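Local coordinates for beta-galactosidase (Geobacillus stearothermophilus, PDB 4OIF), which probably hydrolyses terminal non-reducing beta-D-galactose residues of beta-D-galactosides, as a zinc-containing, trimeric glycoside hydrolase of family 42, at residues W196-T201 and E214-G219; K399-I404 and D661-E666. All blocks are in the same frame, centred on the assembly; numbering follows the deposited sequence.

Contact 1: W196-T201 and E214-G219; sequences WSHTYT and EHTIHG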
loop_
_atom_site.group_PDB
_atom_site.type_symbol
_atom_site.label_atom_id
_atom_site.label_comp_id
_atom_site.label_asym_id
_atom_site.label_seq_id
_atom_site.Cartn_x
_atom_site.Cartn_y
_atom_site.Cartn_z
ATOM N N TRP A 196 7.408 6.327 -28.735
ATOM C CA TRP A 196 6.274 5.414 -28.540
ATOM C C TRP A 196 5.062 5.777 -29.407
ATOM O O TRP A 196 3.921 5.517 -29.030
ATOM C CB TRP A 196 5.869 5.361 -27.057
ATOM C CG TRP A 196 6.852 4.599 -26.218
ATOM C CD1 TRP A 196 7.957 3.946 -26.654
ATOM C CD2 TRP A 196 6.814 4.422 -24.800
ATOM N NE1 TRP A 196 8.619 3.368 -25.598
ATOM C CE2 TRP A 196 7.934 3.643 -24.446
ATOM C CE3 TRP A 196 5.950 4.857 -23.791
ATOM C CZ2 TRP A 196 8.216 3.293 -23.124
ATOM C CZ3 TRP A 196 6.231 4.502 -22.476
ATOM C CH2 TRP A 196 7.353 3.732 -22.156
ATOM N N SER A 197 5.337 6.386 -30.559
ATOM C CA SER A 197 4.351 6.591 -31.622
ATOM C C SER A 197 3.151 7.410 -31.125
ATOM O O SER A 197 2.001 7.165 -31.503
ATOM C CB SER A 197 3.901 5.238 -32.197
ATOM O OG SER A 197 3.287 5.399 -33.469
ATOM N N HIS A 198 3.453 8.406 -30.302
ATOM C CA HIS A 198 2.446 9.207 -29.629
ATOM C C HIS A 198 2.119 10.508 -30.363
ATOM O O HIS A 198 1.330 11.313 -29.874
ATOM C CB HIS A 198 2.909 9.505 -28.200
ATOM C CG HIS A 198 2.779 8.333 -27.277
ATOM N ND1 HIS A 198 3.493 8.217 -26.101
ATOM C CD2 HIS A 198 2.010 7.221 -27.362
ATOM C CE1 HIS A 198 3.163 7.088 -25.499
ATOM N NE2 HIS A 198 2.266 6.465 -26.245
ATOM N N THR A 199 2.705 10.696 -31.543
ATOM C CA THR A 199 2.489 11.912 -32.319
ATOM C C THR A 199 1.006 12.182 -32.580
ATOM O O THR A 199 0.267 11.315 -33.059
ATOM C CB THR A 199 3.217 11.859 -33.672
ATOM O OG1 THR A 199 4.596 11.515 -33.468
ATOM C CG2 THR A 199 3.118 13.207 -34.386
ATOM N N TYR A 200 0.573 13.394 -32.251
ATOM C CA TYR A 200 -0.827 13.757 -32.426
ATOM C C TYR A 200 -1.040 14.356 -33.800
ATOM O O TYR A 200 -0.285 15.228 -34.221
ATOM C CB TYR A 200 -1.267 14.747 -31.347
ATOM C CG TYR A 200 -1.197 14.207 -29.941
ATOM C CD1 TYR A 200 -2.136 13.286 -29.474
ATOM C CD2 TYR A 200 -0.191 14.612 -29.072
ATOM C CE1 TYR A 200 -2.083 12.791 -28.170
ATOM C CE2 TYR A 200 -0.132 14.126 -27.771
ATOM C CZ TYR A 200 -1.079 13.221 -27.327
ATOM O OH TYR A 200 -1.011 12.737 -26.039
ATOM N N THR A 201 -2.072 13.904 -34.500
ATOM C CA THR A 201 -2.334 14.412 -35.841
ATOM C C THR A 201 -3.629 15.221 -35.902
ATOM O O THR A 201 -4.019 15.700 -36.963
ATOM C CB THR A 201 -2.371 13.265 -36.877
ATOM O OG1 THR A 201 -3.116 12.156 -36.357
ATOM C CG2 THR A 201 -0.957 12.807 -37.193
ATOM N N GLU A 214 -2.971 8.017 -20.899
ATOM C CA GLU A 214 -1.621 8.464 -21.173
ATOM C C GLU A 214 -1.019 9.117 -19.934
ATOM O O GLU A 214 -1.529 10.120 -19.460
ATOM C CB GLU A 214 -1.618 9.452 -22.335
ATOM C CG GLU A 214 -0.231 9.878 -22.755
ATOM C CD GLU A 214 0.622 8.690 -23.151
ATOM O OE1 GLU A 214 1.368 8.165 -22.280
ATOM O OE2 GLU A 214 0.525 8.271 -24.328
ATOM N N HIS A 215 0.060 8.558 -19.406
ATOM C CA HIS A 215 0.714 9.158 -18.249
ATOM C C HIS A 215 2.228 9.094 -18.414
ATOM O O HIS A 215 2.975 9.318 -17.464
ATOM C CB HIS A 215 0.277 8.457 -16.959
ATOM C CG HIS A 215 0.391 6.970 -17.022
ATOM N ND1 HIS A 215 1.593 6.311 -16.876
ATOM C CD2 HIS A 215 -0.541 6.012 -17.250
ATOM C CE1 HIS A 215 1.397 5.010 -17.003
ATOM N NE2 HIS A 215 0.109 4.803 -17.229
ATOM N N THR A 216 2.664 8.787 -19.634
ATOM C CA THR A 216 4.077 8.598 -19.950
ATOM C C THR A 216 4.659 9.728 -20.810
ATOM O O THR A 216 5.828 9.670 -21.211
ATOM C CB THR A 216 4.313 7.260 -20.697
ATOM O OG1 THR A 216 3.697 7.315 -21.995
ATOM C CG2 THR A 216 3.733 6.099 -19.913
ATOM N N ILE A 217 3.855 10.747 -21.109
ATOM C CA ILE A 217 4.374 11.923 -21.808
ATOM C C ILE A 217 4.546 13.078 -20.811
ATOM O O ILE A 217 3.569 13.668 -20.356
ATOM C CB ILE A 217 3.462 12.360 -22.981
ATOM C CG1 ILE A 217 3.088 11.168 -23.871
ATOM C CG2 ILE A 217 4.145 13.429 -23.817
ATOM C CD1 ILE A 217 2.154 11.537 -25.040
ATOM N N HIS A 218 5.798 13.384 -20.479
ATOM C CA HIS A 218 6.114 14.378 -19.464
ATOM C C HIS A 218 5.555 15.755 -19.804
ATOM O O HIS A 218 5.034 16.446 -18.937
ATOM C CB HIS A 218 7.630 14.483 -19.264
ATOM C CG HIS A 218 8.266 13.241 -18.712
ATOM N ND1 HIS A 218 7.882 12.674 -17.514
ATOM C CD2 HIS A 218 9.278 12.471 -19.184
ATOM C CE1 HIS A 218 8.623 11.603 -17.279
ATOM N NE2 HIS A 218 9.472 11.452 -18.281
ATOM N N GLY A 219 5.665 16.151 -21.065
ATOM C CA GLY A 219 5.227 17.475 -21.486
ATOM C C GLY A 219 3.729 17.635 -21.340
ATOM O O GLY A 219 3.238 18.712 -20.995
HETATM O O HOH W 1 5.460 8.571 -23.806
HETATM O O HOH W 2 -1.015 9.801 -25.885
#
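The imidazole of H198 lies beneath the carboxylate of E214: OE2 sits over one ring face, nearer the ring's edge than its centre, with H198 CE1 3.1 Å from E214 OE2. Ring and carboxylate planes are 67° apart, and because OE2 lies over the face, neither imidazole nitrogen is angled to bond to it. The carbonyl O of W196 comes up under the opposite face, so the ring is held between two oxygens. Both nitrogens donate: H198 NE2 to G118 O of the second subunit, ND1 weakly to water 1, 3.0 Å from its oxygen. If the weak ND1 bond is real, that pattern would suit a positively charged imidazole. Water 1 in turn donates to T216 OG1 (2.8 Å). Both segments belong to the TIM-barrel region, between helix 184-191 and the start of helix 218-246, where the second subunit packs against them; G118 N of that subunit also donates to E214 OE2, and its F53 meets the W196 ring. With I217 at the N-cap position, the segment 214-219 leads straight into the long helix. Just ahead of it, E214 OE1 takes the backbone N-H of T216 through its anti lone pair, at 3.0 Å from T216 N, which steadies the carboxylate over the imidazole. With CG2 anti to the carbonyl carbon (OG1 at chi1 67°), T216 presents its hydroxyl to the indole edge, OG1 lying 3.8 Å from W196 CE3. I217 runs alongside H198, pointing the other way, its CG1 3.7 Å from H198 ND1, and its CD1 reaches the hydroxyl of Y200. H198 O is centred over one face of the phenol ring, and water 2 joins Y200 OH to E214 OE2, lying 2.7 Å from OE2.

Contact 2: K399-I404 and D661-E666; sequences KKMSGI and DLFTGE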
loop_
_atom_site.group_PDB
_atom_site.type_symbol
_atom_site.label_atom_id
_atom_site.label_comp_id
_atom_site.label_asym_id
_atom_site.label_seq_id
_atom_site.Cartn_x
_atom_site.Cartn_y
_atom_site.Cartn_z
ATOM N N LYS A 399 -2.033 42.974 21.081
ATOM C CA LYS A 399 -2.508 44.339 21.268
ATOM C C LYS A 399 -1.360 45.325 21.512
ATOM O O LYS A 399 -1.475 46.502 21.187
ATOM C CB LYS A 399 -3.524 44.394 22.408
ATOM C CG LYS A 399 -4.838 43.740 22.014
ATOM C CD LYS A 399 -5.891 43.753 23.108
ATOM C CE LYS A 399 -7.241 43.337 22.522
ATOM N NZ LYS A 399 -8.325 43.179 23.537
ATOM N N LYS A 400 -0.245 44.845 22.057
ATOM C CA LYS A 400 0.905 45.715 22.299
ATOM C C LYS A 400 1.850 45.767 21.107
ATOM O O LYS A 400 2.951 46.300 21.225
ATOM C CB LYS A 400 1.701 45.262 23.526
ATOM C CG LYS A 400 0.889 45.056 24.791
ATOM C CD LYS A 400 1.771 44.521 25.916
ATOM C CE LYS A 400 0.957 44.158 27.158
ATOM N NZ LYS A 400 1.823 43.612 28.249
ATOM N N MET A 401 1.430 45.228 19.964
ATOM C CA MET A 401 2.354 45.050 18.843
ATOM C C MET A 401 1.947 45.761 17.549
ATOM O O MET A 401 2.415 45.408 16.470
ATOM C CB MET A 401 2.541 43.542 18.576
ATOM C CG MET A 401 3.420 42.845 19.617
ATOM S SD MET A 401 3.341 41.045 19.600
ATOM C CE MET A 401 4.158 40.643 18.058
ATOM N N SER A 402 1.103 46.781 17.646
ATOM C CA SER A 402 0.560 47.402 16.442
ATOM C C SER A 402 1.609 48.103 15.583
ATOM O O SER A 402 1.373 48.373 14.411
ATOM C CB SER A 402 -0.538 48.390 16.819
ATOM O OG SER A 402 -0.043 49.350 17.723
ATOM N N GLY A 403 2.767 48.398 16.159
ATOM C CA GLY A 403 3.835 49.056 15.425
ATOM C C GLY A 403 4.518 48.140 14.427
ATOM O O GLY A 403 5.166 48.586 13.477
ATOM N N ILE A 404 4.367 46.840 14.645
ATOM C CA ILE A 404 4.938 45.860 13.746
ATOM C C ILE A 404 4.096 45.759 12.460
ATOM O O ILE A 404 4.609 45.425 11.375
ATOM C CB ILE A 404 5.053 44.510 14.460
ATOM C CG1 ILE A 404 5.923 44.677 15.711
ATOM C CG2 ILE A 404 5.640 43.454 13.541
ATOM C CD1 ILE A 404 5.740 43.571 16.752
ATOM N N ASP A 661 12.051 45.996 25.968
ATOM C CA ASP A 661 11.015 44.977 25.922
ATOM C C ASP A 661 9.659 45.563 25.498
ATOM O O ASP A 661 9.064 46.369 26.204
ATOM C CB ASP A 661 10.900 44.293 27.278
ATOM C CG ASP A 661 9.849 43.195 27.294
ATOM O OD1 ASP A 661 8.689 43.451 26.915
ATOM O OD2 ASP A 661 10.180 42.068 27.702
ATOM N N LEU A 662 9.157 45.102 24.361
ATOM C CA LEU A 662 7.949 45.654 23.769
ATOM C C LEU A 662 6.716 45.472 24.652
ATOM O O LEU A 662 5.757 46.232 24.536
ATOM C CB LEU A 662 7.707 45.016 22.405
ATOM C CG LEU A 662 6.858 45.811 21.427
ATOM C CD1 LEU A 662 7.600 47.076 21.028
ATOM C CD2 LEU A 662 6.553 44.965 20.213
ATOM N N PHE A 663 6.740 44.474 25.531
ATOM C CA PHE A 663 5.611 44.205 26.425
ATOM C C PHE A 663 5.664 44.947 27.770
ATOM O O PHE A 663 4.621 45.249 28.351
ATOM C CB PHE A 663 5.514 42.714 26.713
ATOM C CG PHE A 663 5.328 41.878 25.494
ATOM C CD1 PHE A 663 4.548 42.326 24.443
ATOM C CD2 PHE A 663 5.930 40.639 25.395
ATOM C CE1 PHE A 663 4.366 41.552 23.314
ATOM C CE2 PHE A 663 5.757 39.862 24.266
ATOM C CZ PHE A 663 4.971 40.321 23.223
ATOM N N THR A 664 6.865 45.227 28.271
ATOM C CA THR A 664 7.007 45.792 29.609
ATOM C C THR A 664 7.649 47.163 29.617
ATOM O O THR A 664 7.608 47.866 30.624
ATOM C CB THR A 664 7.855 44.903 30.513
ATOM O OG1 THR A 664 9.231 45.004 30.116
ATOM C CG2 THR A 664 7.389 43.458 30.443
ATOM N N GLY A 665 8.261 47.541 28.506
ATOM C CA GLY A 665 8.961 48.808 28.437
ATOM C C GLY A 665 10.362 48.754 29.027
ATOM O O GLY A 665 11.158 49.663 28.803
ATOM N N GLU A 666 10.661 47.694 29.775
ATOM C CA GLU A 666 11.968 47.551 30.403
ATOM C C GLU A 666 13.102 47.551 29.387
ATOM O O GLU A 666 13.050 46.843 28.378
ATOM C CB GLU A 666 12.044 46.262 31.227
ATOM C CG GLU A 666 13.438 46.011 31.802
ATOM C CD GLU A 666 13.592 44.636 32.420
ATOM O OE1 GLU A 666 12.709 43.779 32.209
ATOM O OE2 GLU A 666 14.603 44.412 33.120
HETATM O O HOH W 3 4.386 47.880 23.378
#
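F663 turns the edge of its ring to the thioether of M401, a Met-aromatic contact with SD 5.1 Å from the ring centroid and 84° off the ring normal. The phenyl belongs to the turn of a beta hairpin in the C-terminal domain, linking antiparallel strands 658-661 and 667-669, and it faces the chain leaving helix 386-399 of the barrel region. K400 crosses F663 at about a right angle: the extended lysine chain passes CD1 of the ring with its CD at 3.8 Å, and K400 NZ donates to F663 O at 3.2 Å, tilted from the carbonyl plane. An alanine in place of F663 would probably leave M401 SD without its aromatic partner and the methylene chain of K400 without a ring to pack on. Next to it, L662 places CG anti to the backbone N (chi1 -157°), and its CD2 then meets both M401 CG and I404 CD1, each 3.8 Å from CD2. Strands 638-645 and 679-685 back this cluster through Y640, F642 and V681, while from helix 341-351, on the barrel side, M347 packs on M401, and I350 on both M401 and I404. The hairpin turn is shaped by D661, whose OD2 forms a salt bridge with R680. Its OD1 grips two backbone N-H groups in an Asx turn and Asx motif: F663 N comes nearly along the C-O bond, whereas T664 N, 2.9 Å from D661 OD1, approaches 49° out of the carboxylate plane.

How the contacts relate
The two contacts share no helix or strand and lie on opposite sides of the chain's centre, with nearest atoms about 42 Å apart. Contact 1 is local, joining a loop to the residues leading into the first turn of helix 218-246, 13 residues on, and all its touching residues are buried, partly under the second subunit. Contact 2 bridges 257 residues, from the end of the barrel region to the C-terminal domain, and is only partly buried, without a neighbouring subunit. The chemistry follows: contact 1 is mostly polar, with imidazole, carboxylate and hydroxyl groups tied by waters, whereas contact 2 rests on aliphatic, thioether and phenyl packing, with one lysine-to-carbonyl bond on its solvent-exposed side.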